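Local structure of putative Outer membrane protein (Helicobacter pylori, 6GW5) at residues L42-S47 and N333-A338; G203-T208 and K287-Y292. The protein probably binds host-cell glycans, as the adhesin domain of SabA, a Hop-family outer membrane adhesin of Helicobacter pylori. All coordinates share one frame; numbering follows the deposited sequence.

Contact 1: residues L42-S47 and N333-A338; sequences LNYLKS and NRVDAA
Y44 swings its ring across to R334 by placing CG opposite the backbone N (chi1 -171°), while R334 keeps its own CG beside its backbone N and then bends twice farther along the chain. R334 CB, held in place by its helix, is what meets the ring, and the bends at chi2 and chi3 carry the charged end away from it. R334 CB sits over one face, 3.2 Å above the ring plane, displaced from the middle toward the rim, and lies 3.7 Å from the centroid of the Y44 ring: a CH-pi contact. R334 CG follows at the phenol end, 3.4 Å from Y44 OH, before the chain turns off and leaves the guanidinium standing almost perpendicular to the ring (87°). At the ring edge, close to its plane, Y44 CE1 meets V335 CG1 at 4.2 Å.

This is the packing of two long helices, 35-54 and 317-346, which run in roughly opposed directions in this largely helical domain. Between the short segments the axes come within 9.4 Å, with 139° between their N-to-C directions, and L45 and V335 have the nearest CA atoms. No hydrogen bond joins the two segments; carbon-carbon packing carries most of the contact.

One step along from Y44, L45 supplies the other half of it. Its CD2 reaches the A338 CB methyl at 3.8 Å and V335 CB at 4.1 Å, and its side chain crosses that of V335 at about a right angle. L45 also touches F264, A265 and Q268 of helix 255-283. That helix also reaches the other partner, where K269 makes a salt bridge with D336.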
ATOM      1  N   LEU A  42      -1.471 -10.263 -16.955  1.00 37.54           N
ATOM      2  CA  LEU A  42      -2.922 -10.169 -16.745  1.00 37.44           C
ATOM      3  C   LEU A  42      -3.443 -11.267 -15.803  1.00 36.61           C
ATOM      4  O   LEU A  42      -4.173 -10.986 -14.852  1.00 34.86           O
ATOM      5  CB  LEU A  42      -3.651 -10.206 -18.078  1.00 35.82           C
ATOM      6  CG  LEU A  42      -5.185 -10.087 -18.027  1.00 40.56           C
ATOM      7  CD1 LEU A  42      -5.666  -8.769 -17.410  1.00 40.82           C
ATOM      8  CD2 LEU A  42      -5.767 -10.260 -19.404  1.00 38.01           C
ATOM      9  N   ASN A  43      -3.027 -12.510 -16.035  1.00 36.70           N
ATOM     10  CA  ASN A  43      -3.476 -13.603 -15.180  1.00 38.31           C
ATOM     11  C   ASN A  43      -3.004 -13.438 -13.734  1.00 38.80           C
ATOM     12  O   ASN A  43      -3.734 -13.760 -12.801  1.00 35.55           O
ATOM     13  CB  ASN A  43      -3.042 -14.957 -15.711  1.00 38.22           C
ATOM     14  CG  ASN A  43      -3.794 -15.380 -16.965  1.00 40.98           C
ATOM     15  OD1 ASN A  43      -3.228 -16.053 -17.818  1.00 41.18           O
ATOM     16  ND2 ASN A  43      -5.044 -14.962 -17.104  1.00 42.19           N
ATOM     17  N   TYR A  44      -1.830 -12.840 -13.564  1.00 38.26           N
ATOM     18  CA  TYR A  44      -1.337 -12.562 -12.260  1.00 36.15           C
ATOM     19  C   TYR A  44      -2.284 -11.595 -11.568  1.00 37.58           C
ATOM     20  O   TYR A  44      -2.667 -11.793 -10.436  1.00 43.92           O
ATOM     21  CB  TYR A  44       0.063 -11.978 -12.280  1.00 35.94           C
ATOM     22  CG  TYR A  44       0.506 -11.961 -10.869  1.00 38.63           C
ATOM     23  CD1 TYR A  44       0.174 -10.912 -10.041  1.00 37.16           C
ATOM     24  CD2 TYR A  44       1.091 -13.074 -10.303  1.00 38.39           C
ATOM     25  CE1 TYR A  44       0.489 -10.928  -8.711  1.00 36.54           C
ATOM     26  CE2 TYR A  44       1.422 -13.072  -8.972  1.00 40.46           C
ATOM     27  CZ  TYR A  44       1.110 -11.987  -8.182  1.00 35.91           C
ATOM     28  OH  TYR A  44       1.415 -11.994  -6.834  1.00 37.73           O
ATOM     29  N   LEU A  45      -2.649 -10.539 -12.260  1.00 37.16           N
ATOM     30  CA  LEU A  45      -3.506  -9.527 -11.682  1.00 36.40           C
ATOM     31  C   LEU A  45      -4.912 -10.041 -11.367  1.00 37.76           C
ATOM     32  O   LEU A  45      -5.498  -9.707 -10.352  1.00 38.39           O
ATOM     33  CB  LEU A  45      -3.563  -8.331 -12.627  1.00 34.86           C
ATOM     34  CG  LEU A  45      -2.237  -7.606 -12.859  1.00 37.04           C
ATOM     35  CD1 LEU A  45      -2.422  -6.586 -13.942  1.00 35.92           C
ATOM     36  CD2 LEU A  45      -1.675  -6.919 -11.598  1.00 38.41           C
ATOM     37  N   LYS A  46      -5.459 -10.841 -12.248  1.00 39.99           N
ATOM     38  CA  LYS A  46      -6.746 -11.429 -11.982  1.00 48.56           C
ATOM     39  C   LYS A  46      -6.687 -12.340 -10.790  1.00 45.69           C
ATOM     40  O   LYS A  46      -7.582 -12.320  -9.964  1.00 49.52           O
ATOM     41  CB  LYS A  46      -7.259 -12.224 -13.181  1.00 51.01           C
ATOM     42  CG  LYS A  46      -7.711 -11.325 -14.316  1.00 54.69           C
ATOM     43  CD  LYS A  46      -7.678 -12.082 -15.632  1.00 56.58           C
ATOM     44  CE  LYS A  46      -9.005 -11.996 -16.318  1.00 58.59           C
ATOM     45  NZ  LYS A  46     -10.014 -12.772 -15.582  1.00 65.13           N
ATOM     46  N   SER A  47      -5.638 -13.152 -10.746  1.00 38.97           N
ATOM     47  CA  SER A  47      -5.433 -14.069  -9.681  1.00 40.19           C
ATOM     48  C   SER A  47      -5.385 -13.275  -8.389  1.00 41.08           C
ATOM     49  O   SER A  47      -6.042 -13.603  -7.409  1.00 38.50           O
ATOM     50  CB  SER A  47      -4.116 -14.821  -9.872  1.00 41.49           C
ATOM     51  OG  SER A  47      -3.881 -15.636  -8.753  1.00 46.35           O
ATOM     52  N   ASN A 333       5.476  -6.936  -5.223  1.00 39.37           N
ATOM     53  CA  ASN A 333       6.544  -6.930  -6.242  1.00 37.35           C
ATOM     54  C   ASN A 333       6.104  -7.520  -7.563  1.00 33.91           C
ATOM     55  O   ASN A 333       6.599  -7.117  -8.605  1.00 35.79           O
ATOM     56  CB  ASN A 333       7.776  -7.627  -5.735  1.00 36.80           C
ATOM     57  CG  ASN A 333       8.437  -6.855  -4.672  1.00 38.68           C
ATOM     58  OD1 ASN A 333       8.555  -5.659  -4.748  1.00 49.72           O
ATOM     59  ND2 ASN A 333       8.839  -7.515  -3.651  1.00 47.82           N
ATOM     60  N   ARG A 334       5.155  -8.458  -7.518  1.00 35.99           N
ATOM     61  CA  ARG A 334       4.618  -9.070  -8.730  1.00 34.10           C
ATOM     62  C   ARG A 334       3.672  -8.100  -9.368  1.00 33.14           C
ATOM     63  O   ARG A 334       3.707  -7.964 -10.551  1.00 34.01           O
ATOM     64  CB  ARG A 334       3.884 -10.351  -8.434  1.00 33.16           C
ATOM     65  CG  ARG A 334       4.669 -11.366  -7.664  1.00 32.80           C
ATOM     66  CD  ARG A 334       5.921 -11.801  -8.361  1.00 35.52           C
ATOM     67  NE  ARG A 334       7.137 -11.001  -8.062  1.00 34.26           N
ATOM     68  CZ  ARG A 334       8.028 -10.622  -8.991  1.00 33.77           C
ATOM     69  NH1 ARG A 334       7.853 -10.906 -10.276  1.00 33.41           N
ATOM     70  NH2 ARG A 334       9.126  -9.968  -8.648  1.00 34.59           N
ATOM     71  N   VAL A 335       2.839  -7.402  -8.586  1.00 32.56           N
ATOM     72  CA  VAL A 335       1.953  -6.465  -9.211  1.00 31.04           C
ATOM     73  C   VAL A 335       2.728  -5.340  -9.892  1.00 32.54           C
ATOM     74  O   VAL A 335       2.307  -4.942 -10.951  1.00 34.57           O
ATOM     75  CB  VAL A 335       0.686  -5.992  -8.405  1.00 31.76           C
ATOM     76  CG1 VAL A 335       0.261  -6.937  -7.317  1.00 31.68           C
ATOM     77  CG2 VAL A 335       0.663  -4.521  -7.989  1.00 30.25           C
ATOM     78  N   ASP A 336       3.851  -4.884  -9.329  1.00 35.30           N
ATOM     79  CA  ASP A 336       4.735  -3.905 -10.004  1.00 37.19           C
ATOM     80  C   ASP A 336       5.230  -4.436 -11.344  1.00 37.30           C
ATOM     81  O   ASP A 336       5.292  -3.712 -12.331  1.00 35.99           O
ATOM     82  CB  ASP A 336       5.963  -3.551  -9.170  1.00 41.15           C
ATOM     83  CG  ASP A 336       5.639  -2.747  -7.884  1.00 53.00           C
ATOM     84  OD1 ASP A 336       4.564  -2.095  -7.780  1.00 61.54           O
ATOM     85  OD2 ASP A 336       6.503  -2.747  -6.964  1.00 59.75           O
ATOM     86  N   ALA A 337       5.594  -5.705 -11.388  1.00 37.03           N
ATOM     87  CA  ALA A 337       6.132  -6.265 -12.619  1.00 37.45           C
ATOM     88  C   ALA A 337       5.042  -6.256 -13.672  1.00 36.84           C
ATOM     89  O   ALA A 337       5.290  -5.790 -14.802  1.00 42.28           O
ATOM     90  CB  ALA A 337       6.663  -7.676 -12.393  1.00 37.41           C
ATOM     91  N   ALA A 338       3.854  -6.736 -13.298  1.00 32.71           N
ATOM     92  CA  ALA A 338       2.715  -6.746 -14.214  1.00 34.29           C
ATOM     93  C   ALA A 338       2.359  -5.345 -14.632  1.00 32.88           C
ATOM     94  O   ALA A 338       2.120  -5.077 -15.798  1.00 39.42           O
ATOM     95  CB  ALA A 338       1.508  -7.441 -13.613  1.00 33.47           C
TER

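Contact 2: residues G203-T208 and K287-Y292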
ATOM      1  N   GLY A 203      10.129   2.427  30.903  1.00 39.88           N
ATOM      2  CA  GLY A 203       9.298   2.568  29.720  1.00 40.60           C
ATOM      3  C   GLY A 203       7.824   2.300  29.953  1.00 41.35           C
ATOM      4  O   GLY A 203       7.045   2.348  28.978  1.00 40.95           O
ATOM      5  N   ALA A 204       7.421   2.031  31.202  1.00 33.91           N
ATOM      6  CA  ALA A 204       6.019   1.995  31.554  1.00 36.61           C
ATOM      7  C   ALA A 204       5.535   3.380  31.331  1.00 36.58           C
ATOM      8  O   ALA A 204       6.323   4.331  31.363  1.00 34.04           O
ATOM      9  CB  ALA A 204       5.789   1.600  33.008  1.00 36.47           C
ATOM     10  N   ILE A 205       4.229   3.462  31.123  1.00 38.83           N
ATOM     11  CA  ILE A 205       3.518   4.707  30.836  1.00 40.79           C
ATOM     12  C   ILE A 205       2.536   4.969  31.986  1.00 43.27           C
ATOM     13  O   ILE A 205       1.665   4.096  32.283  1.00 42.58           O
ATOM     14  CB  ILE A 205       2.751   4.564  29.519  1.00 39.46           C
ATOM     15  CG1 ILE A 205       3.765   4.386  28.369  1.00 39.20           C
ATOM     16  CG2 ILE A 205       1.839   5.757  29.299  1.00 38.23           C
ATOM     17  CD1 ILE A 205       3.145   4.254  26.987  1.00 37.27           C
ATOM     18  N   ASP A 206       2.698   6.101  32.666  1.00 44.39           N
ATOM     19  CA  ASP A 206       1.876   6.367  33.869  1.00 47.99           C
ATOM     20  C   ASP A 206       1.180   7.716  33.829  1.00 45.87           C
ATOM     21  O   ASP A 206       0.568   8.128  34.795  1.00 46.42           O
ATOM     22  CB  ASP A 206       2.714   6.177  35.135  1.00 50.45           C
ATOM     23  CG  ASP A 206       3.880   7.118  35.204  1.00 55.30           C
ATOM     24  OD1 ASP A 206       3.989   8.002  34.318  1.00 59.74           O
ATOM     25  OD2 ASP A 206       4.683   6.990  36.163  1.00 67.58           O
ATOM     26  N   SER A 207       1.215   8.355  32.659  1.00 48.25           N
ATOM     27  CA  SER A 207       0.624   9.658  32.449  1.00 44.18           C
ATOM     28  C   SER A 207      -0.902   9.577  32.357  1.00 39.63           C
ATOM     29  O   SER A 207      -1.524   8.496  32.349  1.00 33.25           O
ATOM     30  CB  SER A 207       1.218  10.295  31.175  1.00 42.19           C
ATOM     31  OG  SER A 207       0.936   9.501  30.040  1.00 42.64           O
ATOM     32  N   THR A 208      -1.476  10.771  32.298  1.00 42.04           N
ATOM     33  CA  THR A 208      -2.908  10.964  32.249  1.00 40.10           C
ATOM     34  C   THR A 208      -3.202  12.093  31.322  1.00 39.01           C
ATOM     35  O   THR A 208      -2.823  13.226  31.588  1.00 43.87           O
ATOM     36  CB  THR A 208      -3.442  11.253  33.658  1.00 39.56           C
ATOM     37  OG1 THR A 208      -3.220  10.086  34.470  1.00 45.42           O
ATOM     38  CG2 THR A 208      -4.925  11.570  33.633  1.00 38.20           C
ATOM     39  N   LYS A 287       7.267   3.203  20.423  1.00 44.23           N
ATOM     40  CA  LYS A 287       7.600   1.861  20.905  1.00 46.44           C
ATOM     41  C   LYS A 287       6.943   1.523  22.263  1.00 43.94           C
ATOM     42  O   LYS A 287       6.390   0.444  22.422  1.00 42.51           O
ATOM     43  CB  LYS A 287       9.118   1.651  20.958  1.00 55.42           C
ATOM     44  CG  LYS A 287       9.502   0.179  21.162  1.00 72.53           C
ATOM     45  CD  LYS A 287      10.956  -0.166  20.887  1.00 82.06           C
ATOM     46  CE  LYS A 287      11.275  -1.582  21.387  1.00 93.87           C
ATOM     47  NZ  LYS A 287      12.722  -1.949  21.300  1.00 90.87           N
ATOM     48  N   ASP A 288       7.006   2.460  23.186  1.00 41.14           N
ATOM     49  CA  ASP A 288       6.463   2.297  24.509  1.00 43.52           C
ATOM     50  C   ASP A 288       4.978   2.018  24.535  1.00 40.85           C
ATOM     51  O   ASP A 288       4.524   1.206  25.275  1.00 41.47           O
ATOM     52  CB  ASP A 288       6.887   3.460  25.414  1.00 45.00           C
ATOM     53  CG  ASP A 288       6.271   4.796  25.031  1.00 54.16           C
ATOM     54  OD1 ASP A 288       5.890   5.007  23.889  1.00 58.81           O
ATOM     55  OD2 ASP A 288       6.198   5.680  25.885  1.00 49.97           O
ATOM     56  N   GLN A 289       4.248   2.708  23.697  1.00 36.43           N
ATOM     57  CA  GLN A 289       2.791   2.526  23.541  1.00 36.30           C
ATOM     58  C   GLN A 289       2.458   1.215  22.861  1.00 34.77           C
ATOM     59  O   GLN A 289       1.418   0.647  23.145  1.00 36.61           O
ATOM     60  CB  GLN A 289       2.164   3.681  22.755  1.00 33.09           C
ATOM     61  CG  GLN A 289       2.253   4.996  23.484  1.00 33.99           C
ATOM     62  CD  GLN A 289       1.845   6.189  22.640  1.00 36.10           C
ATOM     63  OE1 GLN A 289       1.073   6.078  21.693  1.00 39.96           O
ATOM     64  NE2 GLN A 289       2.341   7.345  22.999  1.00 33.54           N
ATOM     65  N   TYR A 290       3.303   0.810  21.910  1.00 37.56           N
ATOM     66  CA  TYR A 290       3.112  -0.410  21.135  1.00 37.25           C
ATOM     67  C   TYR A 290       3.318  -1.595  22.054  1.00 38.35           C
ATOM     68  O   TYR A 290       2.603  -2.573  21.916  1.00 38.48           O
ATOM     69  CB  TYR A 290       4.012  -0.510  19.860  1.00 38.70           C
ATOM     70  CG  TYR A 290       3.729  -1.791  19.099  1.00 35.22           C
ATOM     71  CD1 TYR A 290       2.654  -1.871  18.228  1.00 34.66           C
ATOM     72  CD2 TYR A 290       4.436  -2.959  19.362  1.00 32.81           C
ATOM     73  CE1 TYR A 290       2.309  -3.056  17.600  1.00 33.55           C
ATOM     74  CE2 TYR A 290       4.108  -4.146  18.729  1.00 33.80           C
ATOM     75  CZ  TYR A 290       3.055  -4.192  17.837  1.00 34.41           C
ATOM     76  OH  TYR A 290       2.672  -5.360  17.212  1.00 32.93           O
ATOM     77  N   ARG A 291       4.201  -1.484  23.042  1.00 40.85           N
ATOM     78  CA  ARG A 291       4.350  -2.563  24.027  1.00 40.61           C
ATOM     79  C   ARG A 291       3.089  -2.836  24.832  1.00 37.94           C
ATOM     80  O   ARG A 291       2.868  -3.964  25.263  1.00 35.20           O
ATOM     81  CB  ARG A 291       5.515  -2.323  24.958  1.00 44.45           C
ATOM     82  CG  ARG A 291       6.771  -2.979  24.417  1.00 62.63           C
ATOM     83  CD  ARG A 291       8.073  -2.580  25.105  1.00 67.44           C
ATOM     84  NE  ARG A 291       8.044  -2.795  26.556  1.00 82.01           N
ATOM     85  CZ  ARG A 291       8.039  -3.984  27.212  1.00 97.08           C
ATOM     86  NH1 ARG A 291       8.013  -5.165  26.560  1.00 93.43           N
ATOM     87  NH2 ARG A 291       8.034  -4.000  28.567  1.00 90.42           N
ATOM     88  N   TYR A 292       2.288  -1.804  25.067  1.00 36.88           N
ATOM     89  CA  TYR A 292       1.037  -1.969  25.786  1.00 33.89           C
ATOM     90  C   TYR A 292       0.027  -2.541  24.809  1.00 36.09           C
ATOM     91  O   TYR A 292      -0.694  -3.491  25.133  1.00 37.06           O
ATOM     92  CB  TYR A 292       0.504  -0.652  26.360  1.00 33.18           C
ATOM     93  CG  TYR A 292       1.088  -0.218  27.706  1.00 33.91           C
ATOM     94  CD1 TYR A 292       2.344   0.289  27.802  1.00 30.79           C
ATOM     95  CD2 TYR A 292       0.313  -0.254  28.869  1.00 31.51           C
ATOM     96  CE1 TYR A 292       2.837   0.709  29.013  1.00 32.26           C
ATOM     97  CE2 TYR A 292       0.810   0.155  30.073  1.00 29.53           C
ATOM     98  CZ  TYR A 292       2.063   0.636  30.136  1.00 30.27           C
ATOM     99  OH  TYR A 292       2.550   1.077  31.323  1.00 32.38           O
TER
HETATM  100  O   HOH W   1       7.287   5.326  28.471  1.00 51.43           O
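G203 and D288 bring the two backbones nearest, with their CA atoms 5.9 Å apart, where the loop 203-208 passes the first turn of the short helix 287-293. G203 takes a positive phi (89°), and A204 and I205 then straighten into an extended run.

That run presents the I205 N-H to Y292 OH, which accepts it at 2.9 Å in a nearly straight bond (175°). The phenol thus grips the loop by its main chain, while A204 CA lies at the edge of the Y292 ring. The I205 side chain crosses those of D288 and Q289 at about a right angle. Its CG1 packs 3.8 Å from Y292 CE1, and CD1 goes on to Q289 CG at 3.7 Å, flanked by the carboxylate of D288. Q289 OE1 accepts a hydrogen bond from the backbone N of V216, at the start of helix 215-240.

D288 OD1 turns back to its own helix, accepting a weak bond from Q289 N. The other oxygen, OD2, has a water at 2.8 Å that also lies 3.2 Å from A204 O and could link helix and loop, though it has more acceptors in reach than protons to give them.

W190, set edge-to-face against Y292 and also touching I205, extends the cluster toward the two-stranded antiparallel sheet of 188-189 and 208-209. The arrangement is plain surface packing, a long strand-to-strand connection pinned to a short helix by a side-chain-to-backbone hydrogen bond.

In the fold
The two contacts sit far apart in one elongated chain, their centres 41 Å from each other and their nearest atoms about 22 Å. Contact 1 lies closer to the middle of the molecule, contact 2 farther out. Along the sequence the order is 42-47, 203-208, 287-292, 333-338, so both halves of contact 2 fall between those of contact 1. Helix 287-293 is followed by helix 317-346, across a link that is partly unmodelled, and Y290, on the helix of contact 2, touches L317 and I321 at the start of that long helix. Helix 317-346 therefore links helix 287-293 to contact 1 in the helical body of the adhesin domain.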